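Local coordinates for protein putative isocitrate dehydrogenase, NAD-dependent (Methylococcus capsulatus, PDB 6LKY) that probably catalyses the NAD-dependent oxidation of isocitrate, most likely with magnesium as cofactor, and binds NAD, at residues T5-D10 with D56-N61; S108-V113 with M215-F220. The protein carries 1 engineered substitution. All coordinates share one frame; numbering follows the deposited sequence.

Contact 1 of 2, residues T5-D10 with D56-N61; sequences TLIPGD and DSIRAN
The amide of Asn61 is the flat group that takes part; Thr5 OG1 lies 31° out of its plane, taking a hydrogen bond from ND2. This belongs to a beta-alpha-beta crossover of the isocitrate/isopropylmalate dehydrogenase fold: helix 52-61, on the way from strand 31-35 to strand 63-66, runs back over strand 2-7, which lies between those two. The segment axes come within 8.8 Å of each other. The bond from Asn61 ND2 to Thr5 OG1 is 3.0 Å long and noticeably bent. Thr5 OG1 in turn gives its own proton to Ser57 OG at 2.6 Å, so one buried hydroxyl works as acceptor and donor at once. With OG1 lying beside the backbone N (chi1 -62°), the methyl is turned to the helix, Thr5 CG2 touching Ile58 CG1 at 3.6 Å. Asp34 OD2 closes the polar network, bonded to Ser57 OG and weakly to Asn61 ND2. A valine in place of Thr5 would probably leave Asn61 ND2 without this acceptor and Ser57 OG without this donor. Further along the strand, the side chains of Ile7 and Ile58 cross at about a right angle, CD1 of Ile7 lying 4.2 Å from CD1 of Ile58.

Contact 2 of 2, residues S108-V113 with M215-F220; sequences SDVNLV and MQPQRF
A helix-to-strand connection of the alpha/beta fold, the loop from helix 206-215 to strand 222-225 with its 3-10 turn at 217-219, packs against the start of strand 111-117 and the loop residues leading into it. Outermost, the amide of Gln218 grips the carboxylate of Asp109: NE2 donates to OD1 at 2.8 Å, approaching on the syn side. A second, weak bond runs from Gln218 NE2 to Asp109 OD2 at 3.4 Å. The carboxylate and amide planes stand 68° apart; chi1 of the glutamine (-57°) sets its CG beside the carboxylate, and the bend at chi2 (88°) swings the amide round toward it. Next inward, Val110 CG2 rests on the ring of Pro217, 3.9 Å from CG. A water bridges the two backbones. It accepts from Asn111 N at 3.0 Å and donates to two carbonyls, Pro217 O at 2.7 Å and Phe220 O at 2.8 Å, just before the strands pair directly through Val113 with Asp221 and Leu223. Pro217 O also lies at the edge of the Phe220 ring, in its plane. Leu112 CD2 packs on Phe220 CB. Beyond the two segments, Leu112 also reaches Ala237 of helix 227-240 and Met213 of helix 206-215, Phe220 packs on Cys209 and Met213 of that second helix, and Leu112 pairs with Ala97 of strand 92-98.

Overall arrangement
From the N terminus, strand 2-7 comes first; contact 1 closes when helix 52-61 returns over it, after an intervening 45 residues that are mostly helical. The chain then supplies strands 63-66 and 92-98 before contact 2 opens at 108-113, to close some hundred residues later at 215-220. The two loops follow one another in series, neither enclosing nor crossing the other. Both reach the same mixed sheet, contact 1 near strand 31-35, outermost on that side within this chain, and contact 2 where strands 111-117 and 222-225 lie side by side. They sit on opposite sides of the chain's centre, about 34 Å apart between centres, and do not touch.

Contact 1 of 2, residues T5-D10 with D56-N61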
ATOM      1  N   THR A   5      10.947  29.844   7.400  1.00 35.56           N
ATOM      2  CA  THR A   5       9.502  29.954   7.581  1.00 32.10           C
ATOM      3  C   THR A   5       9.013  28.815   8.467  1.00 34.38           C
ATOM      4  O   THR A   5       9.426  27.668   8.291  1.00 32.79           O
ATOM      5  CB  THR A   5       8.782  29.931   6.231  1.00 36.50           C
ATOM      6  OG1 THR A   5       9.195  31.056   5.447  1.00 31.38           O
ATOM      7  CG2 THR A   5       7.259  29.974   6.421  1.00 26.12           C
ATOM      8  N   LEU A   6       8.175  29.140   9.454  1.00 31.27           N
ATOM      9  CA  LEU A   6       7.740  28.188  10.470  1.00 31.85           C
ATOM     10  C   LEU A   6       6.220  28.113  10.472  1.00 32.11           C
ATOM     11  O   LEU A   6       5.545  29.133  10.669  1.00 34.84           O
ATOM     12  CB  LEU A   6       8.253  28.599  11.854  1.00 35.60           C
ATOM     13  CG  LEU A   6       7.864  27.725  13.047  1.00 35.86           C
ATOM     14  CD1 LEU A   6       8.536  26.366  12.925  1.00 33.09           C
ATOM     15  CD2 LEU A   6       8.239  28.397  14.378  1.00 35.74           C
ATOM     16  N   ILE A   7       5.685  26.917  10.278  1.00 31.25           N
ATOM     17  CA  ILE A   7       4.246  26.702  10.207  1.00 32.38           C
ATOM     18  C   ILE A   7       3.854  25.702  11.286  1.00 29.44           C
ATOM     19  O   ILE A   7       4.094  24.502  11.156  1.00 29.63           O
ATOM     20  CB  ILE A   7       3.816  26.207   8.814  1.00 34.05           C
ATOM     21  CG1 ILE A   7       4.229  27.219   7.732  1.00 31.81           C
ATOM     22  CG2 ILE A   7       2.321  25.907   8.820  1.00 26.91           C
ATOM     23  CD1 ILE A   7       3.938  26.764   6.295  1.00 27.75           C
ATOM     24  N   PRO A   8       3.251  26.168  12.380  1.00 30.34           N
ATOM     25  CA  PRO A   8       2.902  25.241  13.475  1.00 32.59           C
ATOM     26  C   PRO A   8       1.902  24.166  13.080  1.00 29.39           C
ATOM     27  O   PRO A   8       1.970  23.046  13.602  1.00 30.73           O
ATOM     28  CB  PRO A   8       2.326  26.181  14.545  1.00 30.52           C
ATOM     29  CG  PRO A   8       2.929  27.536  14.207  1.00 36.34           C
ATOM     30  CD  PRO A   8       2.944  27.567  12.720  1.00 30.91           C
ATOM     31  N   GLY A   9       0.944  24.489  12.211  1.00 25.24           N
ATOM     32  CA  GLY A   9       0.039  23.478  11.686  1.00 27.00           C
ATOM     33  C   GLY A   9      -1.172  23.190  12.559  1.00 26.89           C
ATOM     34  O   GLY A   9      -1.617  24.022  13.355  1.00 28.06           O
ATOM     35  N   ASP A  10      -1.696  21.972  12.411  1.00 25.31           N
ATOM     36  CA  ASP A  10      -3.007  21.591  12.917  1.00 23.74           C
ATOM     37  C   ASP A  10      -2.896  20.440  13.909  1.00 28.22           C
ATOM     38  O   ASP A  10      -1.940  19.658  13.886  1.00 26.56           O
ATOM     39  CB  ASP A  10      -3.934  21.190  11.757  1.00 24.51           C
ATOM     40  CG  ASP A  10      -4.223  22.352  10.824  1.00 29.53           C
ATOM     41  OD1 ASP A  10      -4.295  23.498  11.321  1.00 26.97           O
ATOM     42  OD2 ASP A  10      -4.366  22.125   9.600  1.00 26.37           O
ATOM     43  N   ASP A  56       4.566  33.806   0.106  1.00 42.64           N
ATOM     44  CA  ASP A  56       5.593  34.828  -0.088  1.00 40.33           C
ATOM     45  C   ASP A  56       6.767  34.610   0.856  1.00 29.68           C
ATOM     46  O   ASP A  56       7.931  34.711   0.449  1.00 41.18           O
ATOM     47  CB  ASP A  56       4.994  36.225   0.124  1.00 32.16           C
ATOM     48  CG  ASP A  56       3.908  36.561  -0.883  1.00 44.34           C
ATOM     49  OD1 ASP A  56       3.826  35.870  -1.921  1.00 51.15           O
ATOM     50  OD2 ASP A  56       3.133  37.515  -0.638  1.00 50.80           O
ATOM     51  N   SER A  57       6.479  34.299   2.124  1.00 34.83           N
ATOM     52  CA  SER A  57       7.536  34.059   3.102  1.00 33.44           C
ATOM     53  C   SER A  57       8.397  32.866   2.706  1.00 37.74           C
ATOM     54  O   SER A  57       9.631  32.922   2.805  1.00 37.33           O
ATOM     55  CB  SER A  57       6.926  33.848   4.489  1.00 29.88           C
ATOM     56  OG  SER A  57       7.866  33.283   5.388  1.00 35.77           O
ATOM     57  N   ILE A  58       7.767  31.769   2.267  1.00 35.36           N
ATOM     58  CA  ILE A  58       8.563  30.602   1.891  1.00 33.40           C
ATOM     59  C   ILE A  58       9.403  30.903   0.655  1.00 31.20           C
ATOM     60  O   ILE A  58      10.568  30.503   0.569  1.00 36.48           O
ATOM     61  CB  ILE A  58       7.682  29.356   1.674  1.00 31.74           C
ATOM     62  CG1 ILE A  58       6.875  29.044   2.932  1.00 35.08           C
ATOM     63  CG2 ILE A  58       8.569  28.157   1.307  1.00 31.67           C
ATOM     64  CD1 ILE A  58       5.807  27.983   2.742  1.00 29.74           C
ATOM     65  N   ARG A  59       8.841  31.622  -0.316  1.00 32.72           N
ATOM     66  CA  ARG A  59       9.632  31.919  -1.505  1.00 37.32           C
ATOM     67  C   ARG A  59      10.750  32.902  -1.213  1.00 41.79           C
ATOM     68  O   ARG A  59      11.763  32.901  -1.916  1.00 45.43           O
ATOM     69  CB  ARG A  59       8.741  32.421  -2.627  1.00 40.49           C
ATOM     70  CG  ARG A  59       7.832  31.338  -3.112  1.00 43.71           C
ATOM     71  CD  ARG A  59       7.388  31.557  -4.523  1.00 50.40           C
ATOM     72  NE  ARG A  59       6.045  32.103  -4.563  1.00 50.09           N
ATOM     73  CZ  ARG A  59       5.063  31.555  -5.260  1.00 46.13           C
ATOM     74  NH1 ARG A  59       5.304  30.450  -5.950  1.00 48.79           N
ATOM     75  NH2 ARG A  59       3.856  32.104  -5.261  1.00 55.39           N
ATOM     76  N   ALA A  60      10.587  33.752  -0.200  1.00 44.65           N
ATOM     77  CA  ALA A  60      11.681  34.630   0.204  1.00 42.29           C
ATOM     78  C   ALA A  60      12.773  33.845   0.919  1.00 39.84           C
ATOM     79  O   ALA A  60      13.955  33.967   0.586  1.00 46.09           O
ATOM     80  CB  ALA A  60      11.157  35.766   1.095  1.00 34.86           C
ATOM     81  N   ASN A  61      12.395  33.031   1.910  1.00 40.84           N
ATOM     82  CA  ASN A  61      13.382  32.355   2.748  1.00 35.60           C
ATOM     83  C   ASN A  61      13.975  31.103   2.113  1.00 39.13           C
ATOM     84  O   ASN A  61      15.115  30.749   2.432  1.00 36.28           O
ATOM     85  CB  ASN A  61      12.767  31.997   4.100  1.00 40.67           C
ATOM     86  CG  ASN A  61      12.316  33.220   4.872  1.00 42.28           C
ATOM     87  OD1 ASN A  61      12.790  34.332   4.622  1.00 46.72           O
ATOM     88  ND2 ASN A  61      11.406  33.020   5.824  1.00 36.61           N
TER

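Contact 2 of 2, residues S108-V113 with M215-F220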
ATOM      1  N   SER A 108      14.818  -5.014  13.414  1.00 37.89           N
ATOM      2  CA  SER A 108      15.732  -4.064  14.033  1.00 38.56           C
ATOM      3  C   SER A 108      16.767  -3.542  13.057  1.00 32.65           C
ATOM      4  O   SER A 108      17.608  -2.722  13.445  1.00 38.56           O
ATOM      5  CB  SER A 108      16.448  -4.703  15.235  1.00 41.49           C
ATOM      6  OG  SER A 108      17.184  -5.854  14.844  1.00 45.82           O
ATOM      7  N   ASP A 109      16.716  -3.967  11.803  1.00 37.62           N
ATOM      8  CA  ASP A 109      17.731  -3.603  10.827  1.00 40.26           C
ATOM      9  C   ASP A 109      17.109  -3.076   9.535  1.00 36.99           C
ATOM     10  O   ASP A 109      17.607  -3.344   8.435  1.00 35.24           O
ATOM     11  CB  ASP A 109      18.622  -4.802  10.537  1.00 42.85           C
ATOM     12  CG  ASP A 109      17.832  -5.988  10.016  1.00 51.66           C
ATOM     13  OD1 ASP A 109      16.584  -5.998  10.169  1.00 52.24           O
ATOM     14  OD2 ASP A 109      18.455  -6.908   9.445  1.00 57.82           O
ATOM     15  N   VAL A 110      16.020  -2.307   9.632  1.00 34.69           N
ATOM     16  CA  VAL A 110      15.478  -1.640   8.451  1.00 29.74           C
ATOM     17  C   VAL A 110      16.338  -0.428   8.144  1.00 24.50           C
ATOM     18  O   VAL A 110      16.694   0.337   9.048  1.00 31.26           O
ATOM     19  CB  VAL A 110      14.007  -1.233   8.666  1.00 30.04           C
ATOM     20  CG1 VAL A 110      13.433  -0.668   7.380  1.00 25.34           C
ATOM     21  CG2 VAL A 110      13.177  -2.426   9.147  1.00 28.02           C
ATOM     22  N   ASN A 111      16.674  -0.237   6.860  1.00 29.25           N
ATOM     23  CA  ASN A 111      17.508   0.899   6.468  1.00 26.40           C
ATOM     24  C   ASN A 111      17.198   1.225   5.007  1.00 29.52           C
ATOM     25  O   ASN A 111      17.898   0.822   4.078  1.00 30.87           O
ATOM     26  CB  ASN A 111      18.999   0.619   6.675  1.00 31.93           C
ATOM     27  CG  ASN A 111      19.875   1.854   6.419  1.00 38.82           C
ATOM     28  OD1 ASN A 111      19.414   2.879   5.911  1.00 32.98           O
ATOM     29  ND2 ASN A 111      21.135   1.760   6.800  1.00 45.45           N
ATOM     30  N   LEU A 112      16.120   1.977   4.793  1.00 30.79           N
ATOM     31  CA  LEU A 112      15.686   2.260   3.428  1.00 29.59           C
ATOM     32  C   LEU A 112      15.318   3.730   3.310  1.00 28.20           C
ATOM     33  O   LEU A 112      15.090   4.416   4.310  1.00 28.70           O
ATOM     34  CB  LEU A 112      14.515   1.351   3.011  1.00 26.12           C
ATOM     35  CG  LEU A 112      13.183   1.481   3.764  1.00 27.50           C
ATOM     36  CD1 LEU A 112      12.325   2.593   3.145  1.00 29.32           C
ATOM     37  CD2 LEU A 112      12.434   0.145   3.795  1.00 24.59           C
ATOM     38  N   VAL A 113      15.292   4.226   2.074  1.00 24.16           N
ATOM     39  CA  VAL A 113      14.872   5.594   1.804  1.00 28.57           C
ATOM     40  C   VAL A 113      13.886   5.576   0.641  1.00 30.72           C
ATOM     41  O   VAL A 113      14.209   5.066  -0.442  1.00 27.84           O
ATOM     42  CB  VAL A 113      16.064   6.517   1.493  1.00 31.52           C
ATOM     43  CG1 VAL A 113      15.567   7.949   1.226  1.00 29.30           C
ATOM     44  CG2 VAL A 113      17.085   6.495   2.642  1.00 23.65           C
ATOM     45  N   MET A 215       7.698  -8.594   4.810  1.00 24.40           N
ATOM     46  CA  MET A 215       8.358  -9.856   5.154  1.00 29.29           C
ATOM     47  C   MET A 215       9.879  -9.771   5.305  1.00 27.28           C
ATOM     48  O   MET A 215      10.460 -10.514   6.097  1.00 33.46           O
ATOM     49  CB  MET A 215       8.047 -10.908   4.099  1.00 25.94           C
ATOM     50  CG  MET A 215       6.584 -11.243   4.065  1.00 28.33           C
ATOM     51  SD  MET A 215       6.227 -12.610   2.977  1.00 31.91           S
ATOM     52  CE  MET A 215       6.733 -13.983   4.021  1.00 31.08           C
ATOM     53  N   GLN A 216      10.518  -8.888   4.576  1.00 29.96           N
ATOM     54  CA  GLN A 216      11.927  -8.635   4.315  1.00 32.21           C
ATOM     55  C   GLN A 216      12.319  -7.246   3.864  1.00 30.39           C
ATOM     56  O   GLN A 216      12.903  -7.063   2.790  1.00 32.43           O
ATOM     57  CB  GLN A 216      12.402  -9.696   3.361  1.00 41.01           C
ATOM     58  CG  GLN A 216      13.854  -9.995   3.391  1.00 57.98           C
ATOM     59  CD  GLN A 216      14.134 -11.227   2.646  1.00 81.25           C
ATOM     60  OE1 GLN A 216      14.248 -11.190   1.472  1.00 88.02           O
ATOM     61  NE2 GLN A 216      14.838 -12.155   3.438  1.00 78.56           N
ATOM     62  N   PRO A 217      12.135  -6.269   4.759  1.00 27.29           N
ATOM     63  CA  PRO A 217      12.493  -4.886   4.417  1.00 28.87           C
ATOM     64  C   PRO A 217      13.987  -4.687   4.205  1.00 31.22           C
ATOM     65  O   PRO A 217      14.377  -3.698   3.561  1.00 27.33           O
ATOM     66  CB  PRO A 217      11.984  -4.079   5.625  1.00 25.95           C
ATOM     67  CG  PRO A 217      11.824  -5.103   6.728  1.00 28.07           C
ATOM     68  CD  PRO A 217      11.536  -6.395   6.088  1.00 26.27           C
ATOM     69  N   GLN A 218      14.825  -5.616   4.684  1.00 31.14           N
ATOM     70  CA  GLN A 218      16.271  -5.489   4.503  1.00 29.41           C
ATOM     71  C   GLN A 218      16.686  -5.548   3.043  1.00 33.44           C
ATOM     72  O   GLN A 218      17.738  -5.005   2.698  1.00 38.49           O
ATOM     73  CB  GLN A 218      17.018  -6.580   5.276  1.00 34.46           C
ATOM     74  CG  GLN A 218      16.737  -6.603   6.751  1.00 32.80           C
ATOM     75  CD  GLN A 218      15.535  -7.472   7.085  1.00 45.51           C
ATOM     76  OE1 GLN A 218      14.792  -7.893   6.193  1.00 30.33           O
ATOM     77  NE2 GLN A 218      15.341  -7.745   8.375  1.00 41.94           N
ATOM     78  N   ARG A 219      15.878  -6.157   2.173  1.00 29.35           N
ATOM     79  CA  ARG A 219      16.214  -6.189   0.757  1.00 33.13           C
ATOM     80  C   ARG A 219      16.181  -4.810   0.119  1.00 32.92           C
ATOM     81  O   ARG A 219      16.648  -4.668  -1.013  1.00 37.34           O
ATOM     82  CB  ARG A 219      15.277  -7.115  -0.023  1.00 36.61           C
ATOM     83  CG  ARG A 219      15.508  -8.623   0.122  1.00 54.54           C
ATOM     84  CD  ARG A 219      15.099  -9.344  -1.156  1.00 61.89           C
ATOM     85  NE  ARG A 219      15.213 -10.811  -1.105  1.00 78.33           N
ATOM     86  CZ  ARG A 219      14.182 -11.646  -0.933  1.00 82.61           C
ATOM     87  NH1 ARG A 219      12.942 -11.168  -0.801  1.00 73.70           N
ATOM     88  NH2 ARG A 219      14.391 -12.945  -0.817  1.00 77.48           N
ATOM     89  N   PHE A 220      15.594  -3.814   0.777  1.00 30.60           N
ATOM     90  CA  PHE A 220      15.349  -2.529   0.147  1.00 29.59           C
ATOM     91  C   PHE A 220      16.399  -1.511   0.553  1.00 32.29           C
ATOM     92  O   PHE A 220      16.859  -1.482   1.700  1.00 25.02           O
ATOM     93  CB  PHE A 220      13.957  -2.003   0.506  1.00 31.34           C
ATOM     94  CG  PHE A 220      12.857  -2.776  -0.140  1.00 27.64           C
ATOM     95  CD1 PHE A 220      12.493  -2.527  -1.450  1.00 31.08           C
ATOM     96  CD2 PHE A 220      12.219  -3.781   0.549  1.00 25.78           C
ATOM     97  CE1 PHE A 220      11.484  -3.257  -2.050  1.00 37.29           C
ATOM     98  CE2 PHE A 220      11.215  -4.519  -0.042  1.00 32.94           C
ATOM     99  CZ  PHE A 220      10.845  -4.261  -1.338  1.00 29.58           C
TER
HETATM  100  O   HOH W   1      16.223  -1.849   4.356  1.00 27.81           O